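Local coordinates for endoglucanase E (Clostridium thermocellum, PDB 2WAO), which probably removes acetyl groups from plant cell-wall polysaccharides through its family 2 carbohydrate esterase domain, and binds cello-oligosaccharides in the same active site, at residues E126-S131 and D194-T199; S169-A174 and S210-Q215; E246-Y251 and S286-V291. All blocks are in the same frame, centred on the assembly; numbering follows the deposited sequence.

Contact 1 of 3, residues E126-S131 and D194-T199. With BGC (beta-D-glucopyranose), chain B; FMT (formic acid), chain C.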
loop_
_atom_site.group_PDB
_atom_site.type_symbol
_atom_site.label_atom_id
_atom_site.label_comp_id
_atom_site.label_asym_id
_atom_site.label_seq_id
_atom_site.Cartn_x
_atom_site.Cartn_y
_atom_site.Cartn_z
ATOM N N GLU A 126 -7.949 -2.270 3.652
ATOM C CA GLU A 126 -7.575 -1.446 2.492
ATOM C C GLU A 126 -6.946 -0.179 3.068
ATOM O O GLU A 126 -7.520 0.474 3.957
ATOM C CB GLU A 126 -8.782 -1.078 1.650
ATOM C CG GLU A 126 -8.449 -0.215 0.419
ATOM C CD GLU A 126 -9.648 -0.067 -0.488
ATOM O OE1 GLU A 126 -10.651 0.487 -0.037
ATOM O OE2 GLU A 126 -9.582 -0.484 -1.667
ATOM N N PHE A 127 -5.800 0.195 2.496
ATOM C CA PHE A 127 -5.125 1.430 2.858
ATOM C C PHE A 127 -5.316 2.380 1.697
ATOM O O PHE A 127 -5.206 1.970 0.505
ATOM C CB PHE A 127 -3.628 1.154 3.021
ATOM C CG PHE A 127 -3.302 0.388 4.262
ATOM C CD1 PHE A 127 -2.936 1.087 5.419
ATOM C CD2 PHE A 127 -3.371 -1.013 4.280
ATOM C CE1 PHE A 127 -2.672 0.399 6.611
ATOM C CE2 PHE A 127 -3.077 -1.716 5.492
ATOM C CZ PHE A 127 -2.747 -0.980 6.624
ATOM N N ILE A 128 -5.589 3.641 2.012
ATOM C CA ILE A 128 -5.720 4.679 0.956
ATOM C C ILE A 128 -4.757 5.791 1.310
ATOM O O ILE A 128 -4.900 6.404 2.347
ATOM C CB ILE A 128 -7.187 5.232 0.922
ATOM C CG1 ILE A 128 -8.184 4.096 0.691
ATOM C CG2 ILE A 128 -7.361 6.338 -0.195
ATOM C CD1 ILE A 128 -9.688 4.529 0.841
ATOM N N GLY A 129 -3.780 6.096 0.454
ATOM C CA GLY A 129 -2.817 7.072 0.895
ATOM C C GLY A 129 -1.906 7.622 -0.176
ATOM O O GLY A 129 -2.246 7.589 -1.340
ATOM N N ASP A 130 -0.769 8.155 0.264
ATOM C CA ASP A 130 0.107 8.933 -0.642
ATOM C C ASP A 130 1.513 8.333 -0.537
ATOM O O ASP A 130 1.662 7.096 -0.414
ATOM C CB ASP A 130 0.007 10.434 -0.275
ATOM C CG ASP A 130 0.320 10.714 1.256
ATOM O OD1 ASP A 130 1.049 9.892 1.933
ATOM O OD2 ASP A 130 -0.124 11.766 1.776
ATOM N N SER A 131 2.550 9.173 -0.538
ATOM C CA SER A 131 3.929 8.683 -0.571
ATOM C C SER A 131 4.279 7.880 0.658
ATOM O O SER A 131 5.069 6.968 0.581
ATOM C CB SER A 131 4.920 9.844 -0.666
ATOM O OG SER A 131 4.623 10.661 -1.789
ATOM N N ASP A 194 -10.154 10.411 -7.796
ATOM C CA ASP A 194 -10.092 10.091 -9.224
ATOM C C ASP A 194 -9.358 8.772 -9.484
ATOM O O ASP A 194 -9.631 8.104 -10.482
ATOM C CB ASP A 194 -9.392 11.203 -10.015
ATOM C CG ASP A 194 -9.998 12.614 -9.794
ATOM O OD1 ASP A 194 -11.240 12.741 -9.765
ATOM O OD2 ASP A 194 -9.201 13.617 -9.680
ATOM N N ARG A 195 -8.394 8.389 -8.646
ATOM C CA ARG A 195 -7.612 7.153 -8.913
ATOM C C ARG A 195 -8.185 5.949 -8.173
ATOM O O ARG A 195 -8.043 4.805 -8.606
ATOM C CB ARG A 195 -6.151 7.365 -8.479
ATOM C CG ARG A 195 -5.445 8.562 -9.217
ATOM C CD ARG A 195 -4.001 8.281 -9.347
ATOM N NE ARG A 195 -3.142 9.310 -9.938
ATOM C CZ ARG A 195 -2.864 9.389 -11.246
ATOM N NH1 ARG A 195 -3.462 8.581 -12.127
ATOM N NH2 ARG A 195 -2.007 10.316 -11.673
ATOM N N TYR A 196 -8.810 6.240 -7.030
ATOM C CA TYR A 196 -9.367 5.227 -6.128
ATOM C C TYR A 196 -10.250 4.151 -6.827
ATOM O O TYR A 196 -10.148 3.010 -6.427
ATOM C CB TYR A 196 -10.124 5.888 -4.961
ATOM C CG TYR A 196 -10.699 4.935 -3.940
ATOM C CD1 TYR A 196 -9.885 4.018 -3.260
ATOM C CD2 TYR A 196 -12.068 4.950 -3.639
ATOM C CE1 TYR A 196 -10.434 3.125 -2.305
ATOM C CE2 TYR A 196 -12.602 4.089 -2.695
ATOM C CZ TYR A 196 -11.772 3.190 -2.013
ATOM O OH TYR A 196 -12.330 2.294 -1.090
ATOM N N PRO A 197 -11.077 4.517 -7.835
ATOM C CA PRO A 197 -11.944 3.530 -8.533
ATOM C C PRO A 197 -11.224 2.472 -9.391
ATOM O O PRO A 197 -11.893 1.553 -9.922
ATOM C CB PRO A 197 -12.861 4.419 -9.422
ATOM C CG PRO A 197 -12.750 5.837 -8.808
ATOM C CD PRO A 197 -11.323 5.876 -8.352
ATOM N N TYR A 198 -9.905 2.612 -9.572
ATOM C CA TYR A 198 -9.205 1.823 -10.609
ATOM C C TYR A 198 -8.360 0.624 -10.148
ATOM O O TYR A 198 -7.709 0.647 -9.095
ATOM C CB TYR A 198 -8.404 2.738 -11.568
ATOM C CG TYR A 198 -9.341 3.633 -12.337
ATOM C CD1 TYR A 198 -10.049 3.147 -13.446
ATOM C CD2 TYR A 198 -9.579 4.946 -11.918
ATOM C CE1 TYR A 198 -10.958 3.951 -14.123
ATOM C CE2 TYR A 198 -10.461 5.766 -12.588
ATOM C CZ TYR A 198 -11.160 5.253 -13.698
ATOM O OH TYR A 198 -12.063 6.025 -14.390
ATOM N N THR A 199 -8.436 -0.431 -10.942
ATOM C CA THR A 199 -7.490 -1.555 -10.846
ATOM C C THR A 199 -6.165 -1.102 -11.436
ATOM O O THR A 199 -5.118 -1.254 -10.808
ATOM C CB THR A 199 -7.991 -2.781 -11.636
ATOM O OG1 THR A 199 -9.274 -3.146 -11.123
ATOM C CG2 THR A 199 -7.030 -3.946 -11.471
HETATM C C2 BGC B . 9.696 15.638 -3.248
HETATM C C3 BGC B . 8.870 15.501 -4.518
HETATM C C4 BGC B . 7.771 14.453 -4.308
HETATM C C5 BGC B . 6.939 14.844 -3.067
HETATM C C6 BGC B . 5.733 13.929 -2.774
HETATM C C1 BGC B . 8.781 15.933 -2.064
HETATM O O2 BGC B . 10.693 16.646 -3.440
HETATM O O3 BGC B . 9.719 15.106 -5.603
HETATM O O4 BGC B . 7.028 14.634 -5.408
HETATM O O5 BGC B . 7.810 14.911 -1.939
HETATM O O6 BGC B . 6.203 12.611 -2.554
HETATM C C FMT C . 2.673 12.362 0.290
HETATM O O1 FMT C . 3.257 12.436 -0.801
HETATM O O2 FMT C . 3.180 12.184 1.406
#
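Glu126 OE1 takes two phenol hydroxyls. Tyr196 OH donates to it at 2.7 Å, and Tyr251 OH also bonds to it. The Tyr196 bond arrives on the syn side of the carboxylate but 29° out of its plane, while OE1 itself lies at the edge of the tyrosine ring; carboxylate and ring are steeply inclined to each other. Glu126 CG stands anti to the backbone N (chi1 -180°) and the chain runs on extended, which carries the acid across to the phenol. Its other oxygen, OE2, is salt-bridged to Arg16, so this buried carboxylate is probably kept ionised. Two residues along the strand, Ile128 points to the same side and sets CD1 against Tyr196 CE1 at 3.5 Å, the two side chains crossing at about a right angle. The strand ends at Gly129, and Asp130 and Ser131 follow, in the GDSL-type motif whose serine is the nucleophile in SGNH hydrolases; Ser131 lines the glycan pocket beside a bound glucose. Tyr196, in the beta turn from Arg195 to Tyr198, thus lies between strand 123-129 and helix 233-250, touching Ile173 on neighbouring strand 168-174 and Val247 and Asn250 on the helix.

Contact 2 of 3, residues S169-A174 and S210-Q215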
loop_
_atom_site.group_PDB
_atom_site.type_symbol
_atom_site.label_atom_id
_atom_site.label_comp_id
_atom_site.label_asym_id
_atom_site.label_seq_id
_atom_site.Cartn_x
_atom_site.Cartn_y
_atom_site.Cartn_z
ATOM N N SER A 169 -4.774 -9.591 5.113
ATOM C CA SER A 169 -4.257 -9.160 3.805
ATOM C C SER A 169 -4.466 -7.643 3.680
ATOM O O SER A 169 -5.245 -7.035 4.440
ATOM C CB SER A 169 -4.973 -9.930 2.697
ATOM O OG SER A 169 -6.328 -9.630 2.748
ATOM N N ALA A 170 -3.750 -7.017 2.753
ATOM C CA ALA A 170 -3.891 -5.563 2.605
ATOM C C ALA A 170 -3.839 -5.196 1.134
ATOM O O ALA A 170 -3.039 -5.769 0.378
ATOM C CB ALA A 170 -2.829 -4.825 3.398
ATOM N N ASN A 171 -4.755 -4.318 0.718
ATOM C CA ASN A 171 -4.652 -3.648 -0.571
ATOM C C ASN A 171 -4.165 -2.191 -0.309
ATOM O O ASN A 171 -4.731 -1.480 0.531
ATOM C CB ASN A 171 -5.950 -3.713 -1.370
ATOM C CG ASN A 171 -6.290 -5.140 -1.857
ATOM O OD1 ASN A 171 -5.506 -6.110 -1.678
ATOM N ND2 ASN A 171 -7.456 -5.272 -2.469
ATOM N N MET A 172 -3.103 -1.779 -1.010
ATOM C CA MET A 172 -2.482 -0.471 -0.770
ATOM C C MET A 172 -2.760 0.496 -1.920
ATOM O O MET A 172 -2.022 0.545 -2.922
ATOM C CB MET A 172 -0.969 -0.595 -0.481
ATOM C CG MET A 172 -0.621 -1.450 0.744
ATOM S SD MET A 172 1.134 -1.913 0.876
ATOM C CE MET A 172 1.963 -0.357 1.296
ATOM N N ILE A 173 -3.819 1.277 -1.749
ATOM C CA ILE A 173 -4.293 2.159 -2.805
ATOM C C ILE A 173 -3.657 3.523 -2.576
ATOM O O ILE A 173 -4.236 4.406 -1.929
ATOM C CB ILE A 173 -5.848 2.173 -2.899
ATOM C CG1 ILE A 173 -6.388 0.721 -2.965
ATOM C CG2 ILE A 173 -6.252 2.989 -4.115
ATOM C CD1 ILE A 173 -5.694 -0.169 -4.057
ATOM N N ALA A 174 -2.433 3.672 -3.100
ATOM C CA ALA A 174 -1.602 4.824 -2.700
ATOM C C ALA A 174 -0.818 5.314 -3.905
ATOM O O ALA A 174 -0.411 4.535 -4.756
ATOM C CB ALA A 174 -0.696 4.430 -1.577
ATOM N N SER A 210 -16.891 -5.359 -5.059
ATOM C CA SER A 210 -17.422 -6.547 -4.368
ATOM C C SER A 210 -16.349 -7.617 -4.178
ATOM O O SER A 210 -16.524 -8.533 -3.366
ATOM C CB SER A 210 -18.627 -7.148 -5.098
ATOM O OG SER A 210 -18.197 -7.809 -6.268
ATOM N N LYS A 211 -15.249 -7.510 -4.928
ATOM C CA LYS A 211 -14.238 -8.561 -4.955
ATOM C C LYS A 211 -13.378 -8.556 -3.707
ATOM O O LYS A 211 -12.699 -9.547 -3.402
ATOM C CB LYS A 211 -13.361 -8.434 -6.205
ATOM C CG LYS A 211 -14.168 -8.558 -7.514
ATOM C CD LYS A 211 -13.146 -8.633 -8.662
ATOM C CE LYS A 211 -13.825 -8.809 -10.029
ATOM N NZ LYS A 211 -12.818 -8.546 -11.108
ATOM N N TYR A 212 -13.417 -7.462 -2.956
ATOM C CA TYR A 212 -12.564 -7.402 -1.758
ATOM C C TYR A 212 -13.232 -6.479 -0.766
ATOM O O TYR A 212 -13.244 -5.260 -0.974
ATOM C CB TYR A 212 -11.165 -6.880 -2.130
ATOM C CG TYR A 212 -10.135 -6.894 -0.991
ATOM C CD1 TYR A 212 -9.357 -8.046 -0.730
ATOM C CD2 TYR A 212 -9.916 -5.752 -0.221
ATOM C CE1 TYR A 212 -8.375 -8.047 0.311
ATOM C CE2 TYR A 212 -8.932 -5.742 0.800
ATOM C CZ TYR A 212 -8.203 -6.906 1.080
ATOM O OH TYR A 212 -7.214 -6.880 2.082
ATOM N N VAL A 213 -13.829 -7.049 0.285
ATOM C CA VAL A 213 -14.551 -6.208 1.239
ATOM C C VAL A 213 -13.810 -6.226 2.583
ATOM O O VAL A 213 -13.943 -7.164 3.352
ATOM C CB VAL A 213 -16.026 -6.648 1.376
ATOM C CG1 VAL A 213 -16.752 -5.765 2.425
ATOM C CG2 VAL A 213 -16.713 -6.550 -0.004
ATOM N N PRO A 214 -13.014 -5.195 2.864
ATOM C CA PRO A 214 -12.166 -5.219 4.080
ATOM C C PRO A 214 -13.054 -4.888 5.309
ATOM O O PRO A 214 -14.095 -4.182 5.154
ATOM C CB PRO A 214 -11.165 -4.082 3.795
ATOM C CG PRO A 214 -11.971 -3.097 3.024
ATOM C CD PRO A 214 -12.838 -3.936 2.106
ATOM N N GLN A 215 -12.642 -5.364 6.495
ATOM C CA GLN A 215 -13.280 -4.984 7.734
ATOM C C GLN A 215 -12.675 -3.666 8.218
ATOM O O GLN A 215 -13.244 -3.024 9.091
ATOM C CB GLN A 215 -13.114 -6.072 8.813
ATOM C CG GLN A 215 -13.685 -7.442 8.406
ATOM C CD GLN A 215 -12.693 -8.347 7.710
ATOM O OE1 GLN A 215 -11.543 -8.023 7.568
ATOM N NE2 GLN A 215 -13.157 -9.503 7.271
#
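The side-chain amide of Asn171 stacks over one face of the Tyr212 ring, with the two planes 21° apart. The amide, from the strand, and the ring, from the loop, run antiparallel alongside each other. Asn171 CG sits 3.8 Å from Tyr212 CE2. Tyr212 reaches this place because its CG is anti to the backbone N (chi1 -174°), which swings the ring away from the exposed loop and in against the sheet. Strand 168-174 is an outermost strand of the parallel five-stranded sheet of the SGNH hydrolase fold, and it pairs with strand 123-129; segment 210-215 leads into strand 216-220, which pairs with the other side of that same strand. The tyrosine therefore spans from the approach to one neighbour of strand 123-129 to the other, touching Lys124 on the way. At the far end of the ring the phenol donates to the carbonyl of Ile125. Ser169 OG lies near the ring plane, at the edge, 3.0 Å from Tyr212 OH; it may add a second hydrogen bond there, but the serine proton could go to another acceptor instead. Ser169 O is nearly as close to Tyr212 OH, at 3.1 Å, yet the angle is too poor for a bond. Between Ser169 and Asn171, Ala170 turns its methyl away from the tyrosine, onto Ala163 of helix 158-165 and Phe127.

Contact 3 of 3, residues E246-Y251 and S286-V291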
loop_
_atom_site.group_PDB
_atom_site.type_symbol
_atom_site.label_atom_id
_atom_site.label_comp_id
_atom_site.label_asym_id
_atom_site.label_seq_id
_atom_site.Cartn_x
_atom_site.Cartn_y
_atom_site.Cartn_z
ATOM N N GLU A 246 -17.687 7.617 0.140
ATOM C CA GLU A 246 -17.378 6.605 -0.903
ATOM C C GLU A 246 -16.969 5.269 -0.297
ATOM O O GLU A 246 -17.470 4.176 -0.694
ATOM C CB GLU A 246 -16.278 7.114 -1.798
ATOM C CG GLU A 246 -16.042 6.265 -3.016
ATOM C CD GLU A 246 -17.053 6.599 -4.122
ATOM O OE1 GLU A 246 -17.694 7.689 -4.105
ATOM O OE2 GLU A 246 -17.214 5.749 -5.003
ATOM N N VAL A 247 -16.104 5.325 0.717
ATOM C CA VAL A 247 -15.587 4.119 1.332
ATOM C C VAL A 247 -16.772 3.431 2.027
ATOM O O VAL A 247 -16.947 2.239 1.923
ATOM C CB VAL A 247 -14.462 4.470 2.361
ATOM C CG1 VAL A 247 -14.095 3.214 3.227
ATOM C CG2 VAL A 247 -13.189 4.979 1.611
ATOM N N ARG A 248 -17.576 4.212 2.747
ATOM C CA ARG A 248 -18.726 3.683 3.484
ATOM C C ARG A 248 -19.779 3.062 2.530
ATOM O O ARG A 248 -20.448 2.042 2.871
ATOM C CB ARG A 248 -19.301 4.821 4.362
ATOM C CG ARG A 248 -20.594 4.470 5.106
ATOM C CD ARG A 248 -20.439 3.330 6.116
ATOM N NE ARG A 248 -19.602 3.636 7.294
ATOM C CZ ARG A 248 -18.589 2.868 7.719
ATOM N NH1 ARG A 248 -18.228 1.762 7.057
ATOM N NH2 ARG A 248 -17.927 3.181 8.825
ATOM N N ARG A 249 -19.920 3.667 1.357
ATOM C CA ARG A 249 -20.883 3.151 0.366
ATOM C C ARG A 249 -20.379 1.813 -0.196
ATOM O O ARG A 249 -21.172 0.883 -0.381
ATOM C CB ARG A 249 -21.143 4.165 -0.738
ATOM C CG ARG A 249 -22.448 3.956 -1.492
ATOM C CD ARG A 249 -22.696 5.060 -2.523
ATOM N NE ARG A 249 -22.363 6.366 -1.985
ATOM C CZ ARG A 249 -21.281 7.077 -2.302
ATOM N NH1 ARG A 249 -20.433 6.642 -3.249
ATOM N NH2 ARG A 249 -21.091 8.241 -1.692
ATOM N N ASN A 250 -19.064 1.688 -0.411
ATOM C CA ASN A 250 -18.475 0.388 -0.847
ATOM C C ASN A 250 -18.517 -0.678 0.251
ATOM O O ASN A 250 -18.750 -1.869 -0.029
ATOM C CB ASN A 250 -17.007 0.585 -1.251
ATOM C CG ASN A 250 -16.820 1.392 -2.541
ATOM O OD1 ASN A 250 -17.616 1.307 -3.456
ATOM N ND2 ASN A 250 -15.691 2.121 -2.632
ATOM N N TYR A 251 -18.259 -0.257 1.500
ATOM C CA TYR A 251 -18.115 -1.194 2.585
ATOM C C TYR A 251 -18.941 -0.710 3.788
ATOM O O TYR A 251 -18.420 -0.052 4.698
ATOM C CB TYR A 251 -16.638 -1.314 3.025
ATOM C CG TYR A 251 -15.618 -1.296 1.920
ATOM C CD1 TYR A 251 -15.728 -2.136 0.790
ATOM C CD2 TYR A 251 -14.522 -0.462 2.010
ATOM C CE1 TYR A 251 -14.737 -2.080 -0.248
ATOM C CE2 TYR A 251 -13.555 -0.414 1.002
ATOM C CZ TYR A 251 -13.658 -1.227 -0.095
ATOM O OH TYR A 251 -12.666 -1.124 -1.062
ATOM N N SER A 286 -23.041 12.586 13.128
ATOM C CA SER A 286 -24.037 12.233 12.089
ATOM C C SER A 286 -24.533 10.783 12.160
ATOM O O SER A 286 -25.434 10.411 11.391
ATOM C CB SER A 286 -23.468 12.467 10.694
ATOM O OG SER A 286 -23.346 13.872 10.449
ATOM N N GLY A 287 -23.873 9.984 12.983
ATOM C CA GLY A 287 -24.333 8.671 13.368
ATOM C C GLY A 287 -23.396 7.508 13.054
ATOM O O GLY A 287 -23.783 6.346 13.287
ATOM N N ASP A 288 -22.237 7.802 12.445
ATOM C CA ASP A 288 -21.265 6.773 12.075
ATOM C C ASP A 288 -20.205 6.684 13.162
ATOM O O ASP A 288 -19.214 7.453 13.157
ATOM C CB ASP A 288 -20.584 7.093 10.764
ATOM C CG ASP A 288 -19.891 5.846 10.131
ATOM O OD1 ASP A 288 -19.565 4.861 10.853
ATOM O OD2 ASP A 288 -19.683 5.860 8.891
ATOM N N LEU A 289 -20.409 5.743 14.063
ATOM C CA LEU A 289 -19.471 5.527 15.166
ATOM C C LEU A 289 -18.229 4.675 14.799
ATOM O O LEU A 289 -17.339 4.493 15.640
ATOM C CB LEU A 289 -20.204 4.915 16.372
ATOM C CG LEU A 289 -21.388 5.730 16.918
ATOM C CD1 LEU A 289 -21.926 5.105 18.221
ATOM C CD2 LEU A 289 -20.946 7.221 17.068
ATOM N N LYS A 290 -18.187 4.153 13.575
ATOM C CA LYS A 290 -17.044 3.364 13.106
ATOM C C LYS A 290 -16.106 4.157 12.184
ATOM O O LYS A 290 -15.580 3.622 11.224
ATOM C CB LYS A 290 -17.534 2.082 12.443
ATOM C CG LYS A 290 -18.305 1.204 13.448
ATOM C CD LYS A 290 -19.142 0.165 12.753
ATOM C CE LYS A 290 -18.250 -0.818 12.045
ATOM N NZ LYS A 290 -18.991 -2.112 11.728
ATOM N N VAL A 291 -15.890 5.433 12.519
ATOM C CA VAL A 291 -14.893 6.316 11.910
ATOM C C VAL A 291 -14.080 6.836 13.120
ATOM O O VAL A 291 -14.645 7.338 14.125
ATOM C CB VAL A 291 -15.491 7.477 11.172
ATOM C CG1 VAL A 291 -14.341 8.270 10.490
ATOM C CG2 VAL A 291 -16.366 6.945 10.098
#
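Arg248 reaches from its helix and Asp288 from the facing loop, and the arginine grips the acid side-on with NE and NH2, one nitrogen to each oxygen. Its CG leaves anti to the backbone N, but the chain then bends twice in the same sense, at chi2 (63°) and chi3 (68°). The folded chain turns the NE edge of the guanidinium toward the carboxylate. NE gives the shorter and straighter bond, 2.7 Å to Asp288 OD2 with an N-H...O angle of 163°, and the oxygen lies close to the guanidinium plane. NH2 reaches Asp288 OD1 at 3.1 Å on its syn lone pair, with the oxygen tilted from that plane, and a weak third bond runs from NH2 to OD2. The two flat groups are therefore twisted rather than coplanar. Both segments belong to consecutive beta-alpha-beta crossovers of the parallel sheet: Arg248 is in the last turn of helix 233-250, before strand 255-260, and Asp288 follows helix 266-285, which ends in a Schellman motif at Gly287, before strand 291-295. Asp288 CG is likewise anti to its own N, and the carboxylate reaches forward to the backbone: OD1 accepts from Lys290 N at 3.1 Å on the anti side, an Asx turn that fixes the acid for the arginine. The third nitrogen, NH1, turns to the end of its own helix and donates to Tyr251 O at 3.0 Å, in the carbonyl plane, and also to Ala254 O. Lys290 brings CB to 3.8 Å from Arg248 NH2, but bends at chi3 so that its ammonium turns to the carbonyl of Asp253.

Overall arrangement
Contacts 1 and 2 lie about 10 Å apart between centres and share the sheet: strands 123-129 and 168-174 pair directly, with Phe127 N 2.8 Å from Asn171 O and Phe127 O 2.7 Å from Ile173 N. Contact 3 touches both. Its Val247 CG2 is 3.6 Å from Ile128 CD1 in contact 1, and its Tyr251 CE1 is 3.5 Å from Pro214 CD in contact 2, although the centre of contact 3 is about 17 Å from that of contact 1 and 15 Å from that of contact 2. Among the three, contact 1 holds the glycan-pocket residue Ser131, just beyond the C-terminal end of strand 123-129; contacts 2 and 3 join loops to the strand and helix layers of the same domain and hold no residue of the pocket.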